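Local coordinates for OBG-type G domain-containing protein (Pyrococcus horikoshii, PDB 2E87) that is of unknown cellular function but binds GDP in its G domain, consistent with a GTP-binding protein of the Obg type, at residues N55-N60 with R103-L108; R62-R67 with A96-A101; L284-K289 with D324-E329. One frame throughout, in Å; residues are numbered along the deposited sequence.

Contact 1 of 3, residues N55-N60 with R103-L108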
loop_
_atom_site.group_PDB
_atom_site.type_symbol
_atom_site.label_atom_id
_atom_site.label_comp_id
_atom_site.label_asym_id
_atom_site.label_seq_id
_atom_site.Cartn_x
_atom_site.Cartn_y
_atom_site.Cartn_z
ATOM N N ASN A 55 2.972 -7.408 -31.060
ATOM C CA ASN A 55 3.989 -7.621 -30.042
ATOM C C ASN A 55 4.369 -6.412 -29.235
ATOM O O ASN A 55 4.586 -6.512 -28.031
ATOM C CB ASN A 55 5.254 -8.211 -30.651
ATOM C CG ASN A 55 5.210 -9.705 -30.688
ATOM O OD1 ASN A 55 4.548 -10.290 -31.542
ATOM N ND2 ASN A 55 5.895 -10.345 -29.734
ATOM N N VAL A 56 4.466 -5.269 -29.893
ATOM C CA VAL A 56 4.839 -4.064 -29.190
ATOM C C VAL A 56 3.757 -3.676 -28.194
ATOM O O VAL A 56 4.055 -3.326 -27.062
ATOM C CB VAL A 56 5.108 -2.927 -30.189
ATOM C CG1 VAL A 56 5.215 -1.597 -29.472
ATOM C CG2 VAL A 56 6.399 -3.225 -30.920
ATOM N N VAL A 57 2.500 -3.760 -28.611
ATOM C CA VAL A 57 1.405 -3.412 -27.716
ATOM C C VAL A 57 1.326 -4.392 -26.551
ATOM O O VAL A 57 1.255 -3.989 -25.392
ATOM C CB VAL A 57 0.051 -3.412 -28.449
ATOM C CG1 VAL A 57 -1.077 -3.331 -27.440
ATOM C CG2 VAL A 57 -0.012 -2.255 -29.422
ATOM N N ARG A 58 1.346 -5.685 -26.862
ATOM C CA ARG A 58 1.237 -6.689 -25.825
ATOM C C ARG A 58 2.413 -6.666 -24.868
ATOM O O ARG A 58 2.243 -6.889 -23.679
ATOM C CB ARG A 58 1.048 -8.067 -26.456
ATOM C CG ARG A 58 -0.368 -8.275 -27.006
ATOM C CD ARG A 58 -0.400 -9.301 -28.132
ATOM N NE ARG A 58 0.225 -10.539 -27.714
ATOM C CZ ARG A 58 1.277 -11.083 -28.304
ATOM N NH1 ARG A 58 1.832 -10.504 -29.357
ATOM N NH2 ARG A 58 1.785 -12.203 -27.818
ATOM N N ASP A 59 3.602 -6.353 -25.368
ATOM C CA ASP A 59 4.756 -6.307 -24.494
ATOM C C ASP A 59 4.660 -5.161 -23.502
ATOM O O ASP A 59 4.908 -5.362 -22.315
ATOM C CB ASP A 59 6.046 -6.193 -25.300
ATOM C CG ASP A 59 6.382 -7.478 -26.042
ATOM O OD1 ASP A 59 5.732 -8.523 -25.782
ATOM O OD2 ASP A 59 7.303 -7.438 -26.885
ATOM N N ASN A 60 4.292 -3.968 -23.967
ATOM C CA ASN A 60 4.183 -2.839 -23.049
ATOM C C ASN A 60 3.058 -3.071 -22.033
ATOM O O ASN A 60 3.263 -2.914 -20.825
ATOM C CB ASN A 60 3.979 -1.521 -23.812
ATOM C CG ASN A 60 5.276 -1.014 -24.482
ATOM O OD1 ASN A 60 6.057 -0.273 -23.883
ATOM N ND2 ASN A 60 5.505 -1.433 -25.726
ATOM N N ARG A 103 -5.405 -9.948 -24.519
ATOM C CA ARG A 103 -6.039 -11.152 -25.042
ATOM C C ARG A 103 -6.697 -10.945 -26.408
ATOM O O ARG A 103 -6.481 -11.731 -27.320
ATOM C CB ARG A 103 -7.059 -11.677 -24.020
ATOM C CG ARG A 103 -7.043 -13.184 -23.788
ATOM C CD ARG A 103 -7.077 -13.544 -22.291
ATOM N NE ARG A 103 -8.033 -12.746 -21.522
ATOM C CZ ARG A 103 -9.329 -12.620 -21.809
ATOM N NH1 ARG A 103 -9.849 -13.244 -22.860
ATOM N NH2 ARG A 103 -10.110 -11.853 -21.048
ATOM N N ILE A 104 -7.489 -9.893 -26.562
ATOM C CA ILE A 104 -8.149 -9.641 -27.838
ATOM C C ILE A 104 -7.149 -9.329 -28.959
ATOM O O ILE A 104 -7.368 -9.685 -30.119
ATOM C CB ILE A 104 -9.101 -8.457 -27.742
ATOM C CG1 ILE A 104 -9.788 -8.458 -26.382
ATOM C CG2 ILE A 104 -10.127 -8.541 -28.850
ATOM C CD1 ILE A 104 -10.441 -9.791 -26.024
ATOM N N ILE A 105 -6.059 -8.652 -28.611
ATOM C CA ILE A 105 -5.054 -8.294 -29.604
ATOM C C ILE A 105 -4.308 -9.514 -30.120
ATOM O O ILE A 105 -3.972 -9.593 -31.304
ATOM C CB ILE A 105 -4.076 -7.257 -29.027
ATOM C CG1 ILE A 105 -4.784 -5.900 -28.975
ATOM C CG2 ILE A 105 -2.810 -7.185 -29.856
ATOM C CD1 ILE A 105 -4.032 -4.858 -28.211
ATOM N N ARG A 106 -4.058 -10.464 -29.228
ATOM C CA ARG A 106 -3.385 -11.698 -29.596
ATOM C C ARG A 106 -4.298 -12.461 -30.555
ATOM O O ARG A 106 -3.865 -12.994 -31.577
ATOM C CB ARG A 106 -3.122 -12.543 -28.349
ATOM C CG ARG A 106 -2.574 -13.913 -28.668
ATOM C CD ARG A 106 -1.240 -13.803 -29.387
ATOM N NE ARG A 106 -1.055 -14.877 -30.358
ATOM C CZ ARG A 106 0.072 -15.093 -31.025
ATOM N NH1 ARG A 106 1.127 -14.309 -30.822
ATOM N NH2 ARG A 106 0.143 -16.085 -31.903
ATOM N N GLU A 107 -5.575 -12.496 -30.212
ATOM C CA GLU A 107 -6.568 -13.178 -31.021
ATOM C C GLU A 107 -6.703 -12.485 -32.379
ATOM O O GLU A 107 -6.781 -13.135 -33.419
ATOM C CB GLU A 107 -7.906 -13.170 -30.284
ATOM C CG GLU A 107 -9.020 -13.934 -30.951
ATOM C CD GLU A 107 -10.356 -13.676 -30.273
ATOM O OE1 GLU A 107 -10.383 -13.627 -29.019
ATOM O OE2 GLU A 107 -11.375 -13.525 -30.989
ATOM N N LEU A 108 -6.730 -11.160 -32.374
ATOM C CA LEU A 108 -6.856 -10.436 -33.628
ATOM C C LEU A 108 -5.634 -10.700 -34.503
ATOM O O LEU A 108 -5.764 -10.893 -35.700
ATOM C CB LEU A 108 -7.018 -8.935 -33.369
ATOM C CG LEU A 108 -8.368 -8.543 -32.765
ATOM C CD1 LEU A 108 -8.368 -7.065 -32.359
ATOM C CD2 LEU A 108 -9.464 -8.827 -33.785
#
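Arg58 and Ile105 lie alongside each other where helix 38-67 runs against helix 88-117, their side chains pointing opposite ways as they pass. The aliphatic part of the arginine does the touching: CD of Arg58 rests 3.6 Å from CG2 of Ile105. Ile105 divides its branches between two partners, giving CG2 to Arg58 and the end of its longer branch to Val57. Val57 lies crosswise to Ile105, with Ile105 CD1 and Val57 CG1 only 3.4 Å apart, a tight meeting of methyls. Past Ile105 the Arg58 chain bends at its third torsion (chi3 53°), which carries the guanidinium toward Arg106. CD of Arg106 sits over one face of that group, 3.6 Å above the Arg58 guanidinium plane and shifted toward its rim. The two guanidinium planes stand 73° apart, so they do not stack; NH2 of Arg58 comes to the edge of the other group, 3.7 Å from NH1 of Arg106. The helix axes pass 9.9 Å apart and nearly antiparallel (159°), as neighbours in the helical bundle of the NOG1 N-terminal family. Val57 also reaches Leu17 and Ala21 of helix 14-30 and Leu140 of helix 122-142, which places it in the interior. NE of Arg58 is buried with no partner in the model. The close approach of two positive groups is probably eased by Glu109, whose OE1 forms a salt bridge with Arg106 NH1 and a long, weak ion pair with Arg58 NH1, so that a shared carboxylate would offset the like charges.

Contact 2 of 3, residues R62-R67 with A96-A101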
loop_
_atom_site.group_PDB
_atom_site.type_symbol
_atom_site.label_atom_id
_atom_site.label_comp_id
_atom_site.label_asym_id
_atom_site.label_seq_id
_atom_site.Cartn_x
_atom_site.Cartn_y
_atom_site.Cartn_z
ATOM N N ARG A 62 1.670 -5.927 -21.021
ATOM C CA ARG A 62 2.010 -7.039 -20.151
ATOM C C ARG A 62 3.001 -6.650 -19.062
ATOM O O ARG A 62 3.000 -7.242 -17.980
ATOM C CB ARG A 62 2.577 -8.193 -20.972
ATOM C CG ARG A 62 2.745 -9.477 -20.194
ATOM C CD ARG A 62 3.235 -10.592 -21.098
ATOM N NE ARG A 62 2.142 -11.229 -21.839
ATOM C CZ ARG A 62 2.025 -11.228 -23.163
ATOM N NH1 ARG A 62 2.941 -10.611 -23.907
ATOM N NH2 ARG A 62 1.005 -11.861 -23.743
ATOM N N LYS A 63 3.847 -5.664 -19.355
ATOM C CA LYS A 63 4.835 -5.176 -18.397
ATOM C C LYS A 63 4.128 -4.569 -17.194
ATOM O O LYS A 63 4.628 -4.643 -16.074
ATOM C CB LYS A 63 5.740 -4.117 -19.048
ATOM C CG LYS A 63 6.557 -3.299 -18.047
ATOM C CD LYS A 63 7.380 -2.170 -18.700
ATOM C CE LYS A 63 8.677 -2.668 -19.347
ATOM N NZ LYS A 63 9.566 -1.551 -19.828
ATOM N N VAL A 64 2.970 -3.955 -17.433
ATOM C CA VAL A 64 2.173 -3.342 -16.365
ATOM C C VAL A 64 1.605 -4.405 -15.419
ATOM O O VAL A 64 1.621 -4.249 -14.194
ATOM C CB VAL A 64 0.975 -2.552 -16.939
ATOM C CG1 VAL A 64 0.204 -1.916 -15.820
ATOM C CG2 VAL A 64 1.457 -1.494 -17.921
ATOM N N LEU A 65 1.087 -5.478 -15.999
ATOM C CA LEU A 65 0.515 -6.563 -15.216
ATOM C C LEU A 65 1.584 -7.320 -14.429
ATOM O O LEU A 65 1.323 -7.790 -13.320
ATOM C CB LEU A 65 -0.207 -7.563 -16.119
ATOM C CG LEU A 65 -1.332 -7.088 -17.029
ATOM C CD1 LEU A 65 -1.841 -8.260 -17.854
ATOM C CD2 LEU A 65 -2.451 -6.489 -16.183
ATOM N N GLU A 66 2.784 -7.435 -14.995
ATOM C CA GLU A 66 3.852 -8.176 -14.330
ATOM C C GLU A 66 4.558 -7.421 -13.216
ATOM O O GLU A 66 4.841 -7.989 -12.167
ATOM C CB GLU A 66 4.885 -8.669 -15.358
ATOM C CG GLU A 66 4.282 -9.552 -16.463
ATOM C CD GLU A 66 5.292 -9.997 -17.524
ATOM O OE1 GLU A 66 6.273 -9.259 -17.780
ATOM O OE2 GLU A 66 5.084 -11.081 -18.118
ATOM N N ARG A 67 4.820 -6.139 -13.424
ATOM C CA ARG A 67 5.533 -5.355 -12.426
ATOM C C ARG A 67 4.697 -4.712 -11.328
ATOM O O ARG A 67 5.239 -4.070 -10.431
ATOM C CB ARG A 67 6.366 -4.282 -13.115
ATOM C CG ARG A 67 7.394 -4.840 -14.082
ATOM C CD ARG A 67 8.293 -3.725 -14.560
ATOM N NE ARG A 67 9.210 -4.146 -15.611
ATOM C CZ ARG A 67 9.942 -3.296 -16.321
ATOM N NH1 ARG A 67 9.851 -1.993 -16.083
ATOM N NH2 ARG A 67 10.755 -3.742 -17.270
ATOM N N ALA A 96 -7.765 -5.536 -15.101
ATOM C CA ALA A 96 -8.454 -6.543 -15.899
ATOM C C ALA A 96 -8.727 -6.020 -17.311
ATOM O O ALA A 96 -8.818 -6.787 -18.256
ATOM C CB ALA A 96 -9.760 -6.963 -15.219
ATOM N N GLY A 97 -8.865 -4.711 -17.448
ATOM C CA GLY A 97 -9.082 -4.152 -18.764
ATOM C C GLY A 97 -7.812 -4.340 -19.590
ATOM O O GLY A 97 -7.866 -4.564 -20.795
ATOM N N ILE A 98 -6.663 -4.251 -18.937
ATOM C CA ILE A 98 -5.390 -4.423 -19.626
ATOM C C ILE A 98 -5.266 -5.872 -20.117
ATOM O O ILE A 98 -4.980 -6.121 -21.281
ATOM C CB ILE A 98 -4.222 -4.045 -18.690
ATOM C CG1 ILE A 98 -4.229 -2.532 -18.456
ATOM C CG2 ILE A 98 -2.912 -4.463 -19.283
ATOM C CD1 ILE A 98 -3.024 -2.006 -17.678
ATOM N N ASP A 99 -5.527 -6.824 -19.226
ATOM C CA ASP A 99 -5.461 -8.239 -19.567
ATOM C C ASP A 99 -6.412 -8.545 -20.721
ATOM O O ASP A 99 -6.080 -9.304 -21.636
ATOM C CB ASP A 99 -5.824 -9.092 -18.339
ATOM C CG ASP A 99 -6.006 -10.564 -18.682
ATOM O OD1 ASP A 99 -7.125 -10.950 -19.093
ATOM O OD2 ASP A 99 -5.030 -11.333 -18.556
ATOM N N TRP A 100 -7.597 -7.953 -20.672
ATOM C CA TRP A 100 -8.573 -8.155 -21.719
ATOM C C TRP A 100 -7.997 -7.673 -23.061
ATOM O O TRP A 100 -8.082 -8.374 -24.063
ATOM C CB TRP A 100 -9.860 -7.388 -21.385
ATOM C CG TRP A 100 -10.828 -7.327 -22.535
ATOM C CD1 TRP A 100 -11.690 -8.305 -22.936
ATOM C CD2 TRP A 100 -10.959 -6.261 -23.490
ATOM N NE1 TRP A 100 -12.347 -7.918 -24.084
ATOM C CE2 TRP A 100 -11.913 -6.670 -24.447
ATOM C CE3 TRP A 100 -10.356 -5.005 -23.631
ATOM C CZ2 TRP A 100 -12.278 -5.869 -25.532
ATOM C CZ3 TRP A 100 -10.720 -4.204 -24.717
ATOM C CH2 TRP A 100 -11.672 -4.645 -25.651
ATOM N N ALA A 101 -7.400 -6.485 -23.072
ATOM C CA ALA A 101 -6.838 -5.912 -24.293
ATOM C C ALA A 101 -5.729 -6.796 -24.873
ATOM O O ALA A 101 -5.661 -7.013 -26.089
ATOM C CB ALA A 101 -6.308 -4.504 -24.012
#
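Ile98 sets its CG1 branch anti to its own carbonyl carbon (chi1 -70°) and stretches it on to CD1, which leaves CG2 projecting separately; the two branch ends thereby meet Val64 and Leu65 in turn. Leu65 likewise holds CG anti to its carbonyl carbon (chi1 -57°), spreading its two methyls over the opposing helix. CD2 of Leu65 comes 3.7 Å from CG2 of Ile98, and CG of Leu65 lies 3.8 Å from the same methyl, the two chains running head to tail past each other. The other methyl, CD1 of Leu65, approaches the base of Asp99, 4.0 Å from its CA. Val64 lies across Ile98, its CG1 at 3.7 Å from Ile98 CD1. No hydrogen bond spans these segments, and their union is one of hydrocarbon surfaces alone. The carboxylate of Asp99 takes no part in it: its OD1 forms a salt bridge with Arg103, one turn further along its own helix. With 9.7 Å between the axes and an angle of 136° between their directions, helix 38-67 crosses helix 88-117 here at a marked slant. Met95 and Ile102 of helix 88-117 widen the surface against which Leu65 packs. On the same helix Ile98 also touches Leu147 and Leu150 of helix 144-156, while Trp100 and Ala101 turn to Val139 of helix 122-142, tying this crossing to two further helices of the bundle.

Contact 3 of 3, residues L284-K289 with D324-E329. With GDP (guanosine-5'-diphosphate), chain F.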
loop_
_atom_site.group_PDB
_atom_site.type_symbol
_atom_site.label_atom_id
_atom_site.label_comp_id
_atom_site.label_asym_id
_atom_site.label_seq_id
_atom_site.Cartn_x
_atom_site.Cartn_y
_atom_site.Cartn_z
ATOM N N LEU A 284 -2.232 -1.238 26.674
ATOM C CA LEU A 284 -1.344 -0.901 27.770
ATOM C C LEU A 284 -1.647 0.560 28.060
ATOM O O LEU A 284 -1.314 1.447 27.271
ATOM C CB LEU A 284 0.117 -1.052 27.355
ATOM C CG LEU A 284 1.118 -0.549 28.405
ATOM C CD1 LEU A 284 0.952 -1.350 29.700
ATOM C CD2 LEU A 284 2.542 -0.678 27.871
ATOM N N VAL A 285 -2.317 0.804 29.176
ATOM C CA VAL A 285 -2.670 2.157 29.567
ATOM C C VAL A 285 -1.530 2.803 30.345
ATOM O O VAL A 285 -0.980 2.225 31.285
ATOM C CB VAL A 285 -3.919 2.166 30.450
ATOM C CG1 VAL A 285 -4.262 3.588 30.823
ATOM C CG2 VAL A 285 -5.081 1.484 29.725
ATOM N N VAL A 286 -1.166 4.004 29.935
ATOM C CA VAL A 286 -0.115 4.742 30.589
ATOM C C VAL A 286 -0.719 6.054 31.083
ATOM O O VAL A 286 -1.472 6.712 30.355
ATOM C CB VAL A 286 1.042 5.033 29.598
ATOM C CG1 VAL A 286 1.840 6.222 30.066
ATOM C CG2 VAL A 286 1.967 3.818 29.490
ATOM N N ILE A 287 -0.413 6.418 32.325
ATOM C CA ILE A 287 -0.889 7.676 32.909
ATOM C C ILE A 287 0.332 8.604 32.937
ATOM O O ILE A 287 1.205 8.480 33.801
ATOM C CB ILE A 287 -1.423 7.446 34.333
ATOM C CG1 ILE A 287 -2.549 6.421 34.284
ATOM C CG2 ILE A 287 -1.923 8.739 34.927
ATOM C CD1 ILE A 287 -3.294 6.250 35.593
ATOM N N ASN A 288 0.388 9.523 31.975
ATOM C CA ASN A 288 1.516 10.441 31.819
ATOM C C ASN A 288 1.421 11.719 32.631
ATOM O O ASN A 288 0.446 11.939 33.338
ATOM C CB ASN A 288 1.678 10.783 30.336
ATOM C CG ASN A 288 3.063 11.319 29.996
ATOM O OD1 ASN A 288 4.082 10.836 30.503
ATOM N ND2 ASN A 288 3.106 12.302 29.109
ATOM N N LYS A 289 2.443 12.566 32.518
ATOM C CA LYS A 289 2.491 13.826 33.263
ATOM C C LYS A 289 2.364 13.641 34.791
ATOM O O LYS A 289 1.793 14.493 35.466
ATOM C CB LYS A 289 1.379 14.788 32.797
ATOM C CG LYS A 289 1.707 15.672 31.600
ATOM C CD LYS A 289 1.354 15.009 30.292
ATOM C CE LYS A 289 1.584 15.964 29.123
ATOM N NZ LYS A 289 0.592 17.074 29.075
ATOM N N ASP A 324 11.177 2.973 31.469
ATOM C CA ASP A 324 11.706 1.618 31.500
ATOM C C ASP A 324 10.623 0.613 31.886
ATOM O O ASP A 324 10.676 -0.550 31.495
ATOM C CB ASP A 324 12.902 1.548 32.451
ATOM C CG ASP A 324 14.047 2.455 32.003
ATOM O OD1 ASP A 324 14.624 2.195 30.920
ATOM O OD2 ASP A 324 14.360 3.432 32.722
ATOM N N LEU A 325 9.628 1.051 32.644
ATOM C CA LEU A 325 8.554 0.138 33.003
ATOM C C LEU A 325 7.735 -0.133 31.741
ATOM O O LEU A 325 7.224 -1.233 31.553
ATOM C CB LEU A 325 7.665 0.750 34.081
ATOM C CG LEU A 325 8.299 0.953 35.464
ATOM C CD1 LEU A 325 7.316 1.672 36.392
ATOM C CD2 LEU A 325 8.687 -0.396 36.053
ATOM N N VAL A 326 7.617 0.872 30.873
ATOM C CA VAL A 326 6.855 0.717 29.635
ATOM C C VAL A 326 7.587 -0.203 28.655
ATOM O O VAL A 326 6.992 -1.134 28.098
ATOM C CB VAL A 326 6.600 2.085 28.940
ATOM C CG1 VAL A 326 5.920 1.859 27.594
ATOM C CG2 VAL A 326 5.731 2.985 29.847
ATOM N N LYS A 327 8.879 0.057 28.467
ATOM C CA LYS A 327 9.710 -0.732 27.566
ATOM C C LYS A 327 9.644 -2.182 28.022
ATOM O O LYS A 327 9.453 -3.099 27.224
ATOM C CB LYS A 327 11.151 -0.233 27.632
ATOM C CG LYS A 327 11.955 -0.434 26.378
ATOM C CD LYS A 327 13.401 -0.038 26.610
ATOM C CE LYS A 327 14.147 0.189 25.306
ATOM N NZ LYS A 327 13.752 1.487 24.688
ATOM N N GLU A 328 9.797 -2.375 29.325
ATOM C CA GLU A 328 9.755 -3.705 29.910
ATOM C C GLU A 328 8.448 -4.375 29.535
ATOM O O GLU A 328 8.432 -5.499 29.038
ATOM C CB GLU A 328 9.831 -3.630 31.439
ATOM C CG GLU A 328 11.218 -3.481 32.063
ATOM C CD GLU A 328 11.146 -3.269 33.586
ATOM O OE1 GLU A 328 10.445 -4.051 34.279
ATOM O OE2 GLU A 328 11.794 -2.320 34.088
ATOM N N GLU A 329 7.348 -3.677 29.794
ATOM C CA GLU A 329 6.025 -4.215 29.516
ATOM C C GLU A 329 5.799 -4.479 28.021
ATOM O O GLU A 329 5.075 -5.415 27.660
ATOM C CB GLU A 329 4.954 -3.268 30.072
ATOM C CG GLU A 329 3.531 -3.789 29.966
ATOM C CD GLU A 329 3.356 -5.153 30.609
ATOM O OE1 GLU A 329 3.846 -5.342 31.746
ATOM O OE2 GLU A 329 2.722 -6.032 29.985
HETATM P PB GDP F . 1.464 14.430 21.429
HETATM O O1B GDP F . 0.763 15.576 20.724
HETATM O O2B GDP F . 0.414 13.451 22.176
HETATM O O3B GDP F . 2.663 13.785 20.727
HETATM O O3A GDP F . 2.144 15.172 22.666
HETATM P PA GDP F . 3.692 15.584 22.889
HETATM O O1A GDP F . 4.577 14.387 22.892
HETATM O O2A GDP F . 4.129 16.617 21.721
HETATM O "O5'" GDP F . 3.762 16.291 24.331
HETATM C "C5'" GDP F . 2.932 17.469 24.304
HETATM C "C4'" GDP F . 3.463 18.503 25.313
HETATM O "O4'" GDP F . 3.510 17.899 26.661
HETATM C "C3'" GDP F . 4.903 18.960 25.071
HETATM O "O3'" GDP F . 5.410 20.297 25.102
HETATM C "C2'" GDP F . 5.724 17.896 25.826
HETATM O "O2'" GDP F . 6.981 18.499 26.192
HETATM C "C1'" GDP F . 4.920 17.863 27.109
HETATM N N9 GDP F . 5.139 16.636 27.889
HETATM C C8 GDP F . 5.299 15.360 27.413
HETATM N N7 GDP F . 5.472 14.526 28.405
HETATM C C5 GDP F . 5.431 15.209 29.576
HETATM C C6 GDP F . 5.557 14.850 30.965
HETATM O O6 GDP F . 5.750 13.686 31.301
HETATM N N1 GDP F . 5.454 15.848 31.907
HETATM C C2 GDP F . 5.235 17.169 31.528
HETATM N N2 GDP F . 5.137 18.139 32.487
HETATM N N3 GDP F . 5.122 17.509 30.252
HETATM C C4 GDP F . 5.211 16.575 29.256
#
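The Asn-Lys-x-Asp motif of guanine recognition, Asn288, Lys289 and Asp291, follows directly on strand 283-287, whose Leu284 and Val286 pack on Val326 and Glu329 of helix 323-350. CD1 of Leu284 touches the aliphatic CG of Glu329 at 3.6 Å, while Leu284 CD2 lies 4.2 Å from CG1 of Val326. Val286 and Val326 meet crosswise, CG2 to CG2 at 3.9 Å. This is helix-on-sheet packing of the P-loop G domain: the strand lies between parallel strands 249-254 and 313-314, and the helix runs antiparallel to it. At the end of the strand Asn288 brings ND2 to 3.3 Å from N7 of GDP, and its amide is fixed by hydrogen bonds to Val178 O and from Ala317 N. Lys289, bent at chi2 (89°) and again at its end, lays its methylenes over a face of the guanine, with CG 3.8 Å from C2 of GDP and CE 3.7 Å from C4. An alanine here would remove that cover, and is likely to leave Asp255 without the salt-bridge mate it has in Lys289 NZ. Asp291 OD1 adds a hydrogen bond to the nucleotide.

Contacts 1 and 2 join the same two helices, 38-67 and 88-117, with centres about 10 Å apart, and contact 2 is nested inside the loop that contact 1 closes. Going from contact 2 to contact 1 the interface changes from purely apolar and partly buried to a more buried one that also packs two arginines together. Contact 3 belongs to the G domain, its centre about 60 Å from that of contact 1 and about 50 Å from that of contact 2, on the opposite side of the chain's centre. Its strand-helix seam is also largely buried, and is made of hydrocarbon groups, down to the CG of a glutamate at its edge; it leads directly into the nucleotide pocket, whereas the helical pair lies away from it.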